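Local coordinates for PmoF1 (Methylocystis sp. ATCC 49242, PDB 6P1E), which binds copper through its PCuAC domain and probably serves as a periplasmic copper chaperone in a methane-oxidizing bacterium, at residues R18-A21 with N26-F29; S53-G58 with A64-V69; T104-F107 with G111-V114. All blocks are in the same frame, centred on the assembly; numbering follows the deposited sequence.

Contact 1: residues R18-A21 with N26-F29; sequences RAPA and NASF
Arg18 and Ser28 form the last antiparallel pair where strand 10-18 runs into the loop that leads to strand 27-35, two neighbours in the beta sheet of the PCuAC domain. They are a hydrogen-bonded pair. Arg18 N donates to Ser28 O at 2.9 Å, and the donor lies in the carbonyl plane with a C=O...N angle of 160°. The return bond, from Ser28 N to Arg18 O, is weak at 3.3 Å, although its N-H points well at the oxygen. The regular pairing ends here. Beyond it Pro20 has no N-H to give, and it meets the other segment with carbon. Pro20 CA makes a CA-H...O contact of 3.2 Å with Asn26 O. The ring carbons CB and CG lie against the same oxygen. Further along the ring, Pro20 CD touches Ala27 CB at 3.9 Å. That methyl also rests on Arg18 O, 3.4 Å away, and so sits between the end of the pairing and the proline ring. A water then joins the two segments, accepting from Ala21 N and donating to Asn26 O, each at 2.9 Å. The side chain of Arg18 starts on the same face of the sheet as Ser28 but leads away from it, and its NH2 forms a salt bridge with Asp120. Ala19 packs on Ile119 and Leu95. The chemistry changes along the contact, from a strong backbone bond to a weak one, then to C-H contacts and a water. Asn26 O, which has no direct N-H donor across the contact, is served by that water and by the proline C-H.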
# COMPACT_ATOMS: atom_id res chain seq x y z
N ARG B 18 5.37 -0.17 8.54
CA ARG B 18 4.68 -0.66 9.72
C ARG B 18 5.65 -0.60 10.88
O ARG B 18 6.69 -1.27 10.86
CB ARG B 18 4.16 -2.07 9.50
CG ARG B 18 3.33 -2.61 10.65
CD ARG B 18 2.28 -3.56 10.14
NE ARG B 18 1.20 -2.86 9.44
CZ ARG B 18 0.48 -3.38 8.45
NH1 ARG B 18 0.71 -4.61 8.02
NH2 ARG B 18 -0.48 -2.65 7.89
N ALA B 19 5.32 0.21 11.88
CA ALA B 19 6.20 0.44 13.02
C ALA B 19 6.45 -0.86 13.77
O ALA B 19 5.67 -1.80 13.66
CB ALA B 19 5.60 1.48 13.94
N PRO B 20 7.56 -0.91 14.53
CA PRO B 20 7.86 -2.12 15.31
C PRO B 20 6.71 -2.46 16.25
O PRO B 20 6.14 -1.58 16.88
CB PRO B 20 9.11 -1.73 16.10
CG PRO B 20 9.75 -0.66 15.29
CD PRO B 20 8.62 0.10 14.66
N ALA B 21 6.38 -3.75 16.33
CA ALA B 21 5.38 -4.21 17.28
C ALA B 21 5.93 -4.10 18.69
O ALA B 21 7.11 -3.80 18.88
CB ALA B 21 4.97 -5.64 16.97
N ASN B 26 12.29 -4.00 15.09
CA ASN B 26 12.34 -3.99 13.63
C ASN B 26 11.06 -3.45 13.01
O ASN B 26 9.97 -3.69 13.51
CB ASN B 26 12.61 -5.40 13.09
CG ASN B 26 11.52 -6.38 13.45
OD1 ASN B 26 11.10 -6.47 14.61
ND2 ASN B 26 11.04 -7.12 12.46
N ALA B 27 11.21 -2.72 11.90
CA ALA B 27 10.07 -2.22 11.14
C ALA B 27 10.16 -2.73 9.70
O ALA B 27 11.21 -3.21 9.28
CB ALA B 27 10.03 -0.71 11.16
N SER B 28 9.06 -2.62 8.97
CA SER B 28 9.01 -3.06 7.58
C SER B 28 8.58 -1.90 6.69
O SER B 28 7.58 -1.25 6.97
CB SER B 28 8.04 -4.23 7.43
OG SER B 28 8.46 -5.34 8.20
N PHE B 29 9.33 -1.67 5.61
CA PHE B 29 9.06 -0.55 4.71
C PHE B 29 8.46 -1.06 3.41
O PHE B 29 8.92 -2.05 2.84
CB PHE B 29 10.34 0.24 4.42
CG PHE B 29 10.21 1.21 3.28
CD1 PHE B 29 9.69 2.48 3.47
CD2 PHE B 29 10.61 0.85 2.00
CE1 PHE B 29 9.58 3.37 2.42
CE2 PHE B 29 10.50 1.73 0.94
CZ PHE B 29 9.98 3.00 1.16
O HOH W 1 7.95 -5.47 14.56

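Contact 2: residues S53-G58 with A64-V69; sequences SAVIHG and ALEAPV
His57 ND1 donates to Leu65 O at 2.9 Å. The acceptor lies near the plane of the imidazole, but the nitrogen stands above the carbonyl plane, with a C=O...N angle of 110°. CG is anti to the carbonyl carbon (chi1 -66°), and the turn of the ring about CB-CG brings ND1 to Leu65. Two backbone bonds follow: Ala67 N to Ile56 O, and Gly58 N to Ala67 O, both 2.9 Å. Glu66 CA adds a C-H contact to Ile56 O. These bonds bring the loop before strand 69-71 back across the end of strand 51-57, with a single bridge between His57 and Ala67. The His57 ring also meets Tyr85 of strand 75-91. With an alanine here, Leu65 O would probably lose its imidazole donor and Tyr85 the ring that meets it. Water 2 links Ile56 N to Glu66 OE2. The extended Glu66 chain crosses Val55 at about a right angle, its CG 3.5 Å from Val55 CG1. On the buried side Ile56 CG2 meets Val69 CG2 at 3.7 Å, and both side chains pack on Leu43. The same Val69 methyl lies 3.8 Å from Gly58 CA, where a side chain would clash with the loop backbone.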
# COMPACT_ATOMS: atom_id res chain seq x y z
N SER B 53 20.23 0.06 10.45
CA SER B 53 20.51 -0.36 9.08
C SER B 53 19.21 -0.71 8.36
O SER B 53 18.17 -0.88 9.00
CB SER B 53 21.46 -1.56 9.06
OG SER B 53 20.84 -2.71 9.61
N ALA B 54 19.30 -0.84 7.05
CA ALA B 54 18.17 -1.25 6.22
C ALA B 54 18.60 -2.38 5.29
O ALA B 54 19.63 -2.28 4.62
CB ALA B 54 17.64 -0.08 5.43
N VAL B 55 17.81 -3.45 5.26
CA VAL B 55 18.11 -4.62 4.44
C VAL B 55 16.98 -4.86 3.45
O VAL B 55 15.83 -5.03 3.83
CB VAL B 55 18.31 -5.88 5.31
CG1 VAL B 55 18.52 -7.12 4.45
CG2 VAL B 55 19.50 -5.68 6.25
N ILE B 56 17.32 -4.87 2.16
CA ILE B 56 16.33 -5.07 1.13
C ILE B 56 16.07 -6.56 0.93
O ILE B 56 17.00 -7.35 0.79
CB ILE B 56 16.77 -4.44 -0.21
CG1 ILE B 56 17.20 -2.98 0.02
CG2 ILE B 56 15.64 -4.52 -1.23
CD1 ILE B 56 17.75 -2.30 -1.20
N HIS B 57 14.79 -6.92 0.89
CA HIS B 57 14.37 -8.29 0.65
C HIS B 57 13.48 -8.27 -0.58
O HIS B 57 12.26 -8.28 -0.48
CB HIS B 57 13.61 -8.84 1.87
CG HIS B 57 14.46 -8.99 3.09
ND1 HIS B 57 15.42 -9.97 3.22
CD2 HIS B 57 14.49 -8.27 4.24
CE1 HIS B 57 16.00 -9.85 4.40
NE2 HIS B 57 15.46 -8.83 5.04
N GLY B 58 14.12 -8.25 -1.75
CA GLY B 58 13.41 -7.95 -2.99
C GLY B 58 13.01 -9.16 -3.79
O GLY B 58 12.42 -9.03 -4.87
N ALA B 64 13.69 -14.37 3.00
CA ALA B 64 14.75 -14.44 4.00
C ALA B 64 16.05 -13.89 3.43
O ALA B 64 16.90 -13.38 4.16
CB ALA B 64 14.95 -15.88 4.47
N LEU B 65 16.19 -13.99 2.11
CA LEU B 65 17.40 -13.54 1.43
C LEU B 65 17.45 -12.03 1.26
O LEU B 65 16.44 -11.39 0.95
CB LEU B 65 17.50 -14.21 0.06
CG LEU B 65 17.57 -15.74 0.09
CD1 LEU B 65 17.64 -16.29 -1.32
CD2 LEU B 65 18.76 -16.22 0.93
N GLU B 66 18.64 -11.46 1.47
CA GLU B 66 18.88 -10.07 1.12
C GLU B 66 19.11 -9.99 -0.38
O GLU B 66 19.99 -10.66 -0.92
CB GLU B 66 20.09 -9.51 1.88
CG GLU B 66 20.38 -8.04 1.57
CD GLU B 66 21.53 -7.48 2.38
OE1 GLU B 66 22.12 -8.23 3.19
OE2 GLU B 66 21.85 -6.28 2.21
N ALA B 67 18.29 -9.19 -1.06
CA ALA B 67 18.35 -9.10 -2.51
C ALA B 67 17.74 -7.78 -2.98
O ALA B 67 16.77 -7.30 -2.39
CB ALA B 67 17.62 -10.27 -3.14
N PRO B 68 18.30 -7.19 -4.04
CA PRO B 68 17.74 -5.94 -4.54
C PRO B 68 16.34 -6.12 -5.12
O PRO B 68 15.97 -7.24 -5.48
CB PRO B 68 18.73 -5.52 -5.63
CG PRO B 68 19.35 -6.79 -6.09
CD PRO B 68 19.45 -7.64 -4.85
N VAL B 69 15.58 -5.04 -5.21
CA VAL B 69 14.31 -5.06 -5.91
C VAL B 69 14.57 -4.77 -7.38
O VAL B 69 15.03 -3.68 -7.74
CB VAL B 69 13.31 -4.03 -5.34
CG1 VAL B 69 12.00 -4.08 -6.11
CG2 VAL B 69 13.07 -4.29 -3.87
O HOH W 2 20.12 -4.58 1.19
O HOH W 3 13.19 -8.29 -7.27

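Contact 3: residues T104-F107 with G111-V114; sequences TLVF and GEVV
Gly111 O takes the N-H of Phe107 at 2.9 Å and is also lined by the phenylalanine side chain. Phe107 CB and CD2 both lie 3.5 Å from this oxygen, which sits at the ring edge, in the ring plane. The nitrogen stands above the carbonyl plane of Gly111. The return bond from Gly111 N to Phe107 O is less straight, with an N-H...O angle of 139°. The next hydrogen-bonded pair, Leu105 with Val113, is more regular. Leu105 N reaches Val113 O at 2.9 Å, and Val113 N reaches Leu105 O at 3.0 Å, this second donor in the carbonyl plane. Glu112 CA, between the bonded pairs, adds a C-H contact to Leu105 O, and Thr104 CA, beyond them, one to Val113 O.

On the face that carries Leu105 and Phe107, Val113 CG1 fills the angle between them. Its chi1 of 59° sets this methyl between the backbone N and the carbonyl carbon. From there it meets Phe107 CE2 at the ring edge, 3.8 Å away, and Leu105 CB at 4.0 Å. Leu105 and Phe107 continue inward onto Leu43 and Val12, while Val113 packs on Tyr5 and Val7.

The other face carries Thr104, Val106, Glu112 and Val114. Glu112 lies side by side with Val106, its CG near both valine methyls and OE2 near Val106 CG2. Thr104 CG2 reaches Glu112 CB at 3.9 Å, and Thr104 OG1 lies beside Val114 CG2. The carboxylate of Glu112 forms a salt bridge with Lys47 of strand 41-47, the other neighbour of strand 100-107. At Gly111 a positive phi of 87° would press any CB against the preceding carbonyl oxygen. The whole is an antiparallel beta hairpin, strands 100-107 and 111-120, with one face turned to the core of the PCuAC beta fold.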
# COMPACT_ATOMS: atom_id res chain seq x y z
N THR B 104 16.47 7.59 2.37
CA THR B 104 17.02 7.78 1.04
C THR B 104 17.02 6.44 0.33
O THR B 104 17.62 5.47 0.80
CB THR B 104 18.46 8.34 1.09
OG1 THR B 104 18.47 9.57 1.83
CG2 THR B 104 18.98 8.59 -0.32
N LEU B 105 16.33 6.39 -0.80
CA LEU B 105 16.34 5.20 -1.64
C LEU B 105 17.43 5.37 -2.69
O LEU B 105 17.56 6.44 -3.28
CB LEU B 105 14.98 4.98 -2.31
CG LEU B 105 13.76 4.98 -1.39
CD1 LEU B 105 12.49 4.76 -2.20
CD2 LEU B 105 13.89 3.93 -0.30
N VAL B 106 18.20 4.32 -2.91
CA VAL B 106 19.30 4.35 -3.86
C VAL B 106 19.02 3.37 -4.99
O VAL B 106 18.94 2.16 -4.78
CB VAL B 106 20.64 4.00 -3.19
CG1 VAL B 106 21.79 4.17 -4.18
CG2 VAL B 106 20.87 4.86 -1.95
N PHE B 107 18.85 3.92 -6.19
CA PHE B 107 18.62 3.12 -7.38
C PHE B 107 19.90 3.04 -8.19
O PHE B 107 20.63 4.03 -8.29
CB PHE B 107 17.48 3.71 -8.21
CG PHE B 107 16.16 3.73 -7.50
CD1 PHE B 107 15.34 2.61 -7.50
CD2 PHE B 107 15.75 4.86 -6.81
CE1 PHE B 107 14.12 2.63 -6.84
CE2 PHE B 107 14.54 4.88 -6.15
CZ PHE B 107 13.72 3.77 -6.16
N GLY B 111 19.79 6.83 -9.44
CA GLY B 111 20.45 7.53 -8.36
C GLY B 111 19.61 7.59 -7.10
O GLY B 111 18.75 6.74 -6.88
N GLU B 112 19.87 8.60 -6.26
CA GLU B 112 19.26 8.69 -4.94
C GLU B 112 18.04 9.61 -4.92
O GLU B 112 17.99 10.60 -5.65
CB GLU B 112 20.30 9.18 -3.93
CG GLU B 112 21.55 8.30 -3.87
CD GLU B 112 22.47 8.64 -2.72
OE1 GLU B 112 22.29 9.72 -2.11
OE2 GLU B 112 23.39 7.85 -2.43
N VAL B 113 17.06 9.27 -4.09
CA VAL B 113 15.91 10.13 -3.85
C VAL B 113 15.57 10.10 -2.37
O VAL B 113 15.50 9.03 -1.76
CB VAL B 113 14.69 9.72 -4.72
CG1 VAL B 113 14.26 8.29 -4.44
CG2 VAL B 113 13.53 10.70 -4.49
N VAL B 114 15.40 11.28 -1.78
CA VAL B 114 14.99 11.38 -0.38
C VAL B 114 13.47 11.39 -0.30
O VAL B 114 12.81 12.14 -1.02
CB VAL B 114 15.56 12.64 0.29
CG1 VAL B 114 15.07 12.75 1.73
CG2 VAL B 114 17.08 12.62 0.25

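In the fold
From the N terminus, the chain turns back after strand 10-18, and contact 1 closes the loop as strand 27-35 begins. Contact 2 comes next, closing the loop from strand 51-57 to strand 69-71. Contact 3 follows and closes the hairpin of strands 100-107 and 111-120. The three lie in series; none nests in or crosses another. All reach the same mixed sheet. Contacts 1 and 3 lie on opposite sides of the chain centre, their centres about 20 Å apart, yet they touch through the core at Phe29 and Leu105. Contact 2 touches neither, but its Ile56 and Val69 share Leu43 of strand 41-47 with Leu105 and Phe107 of contact 3.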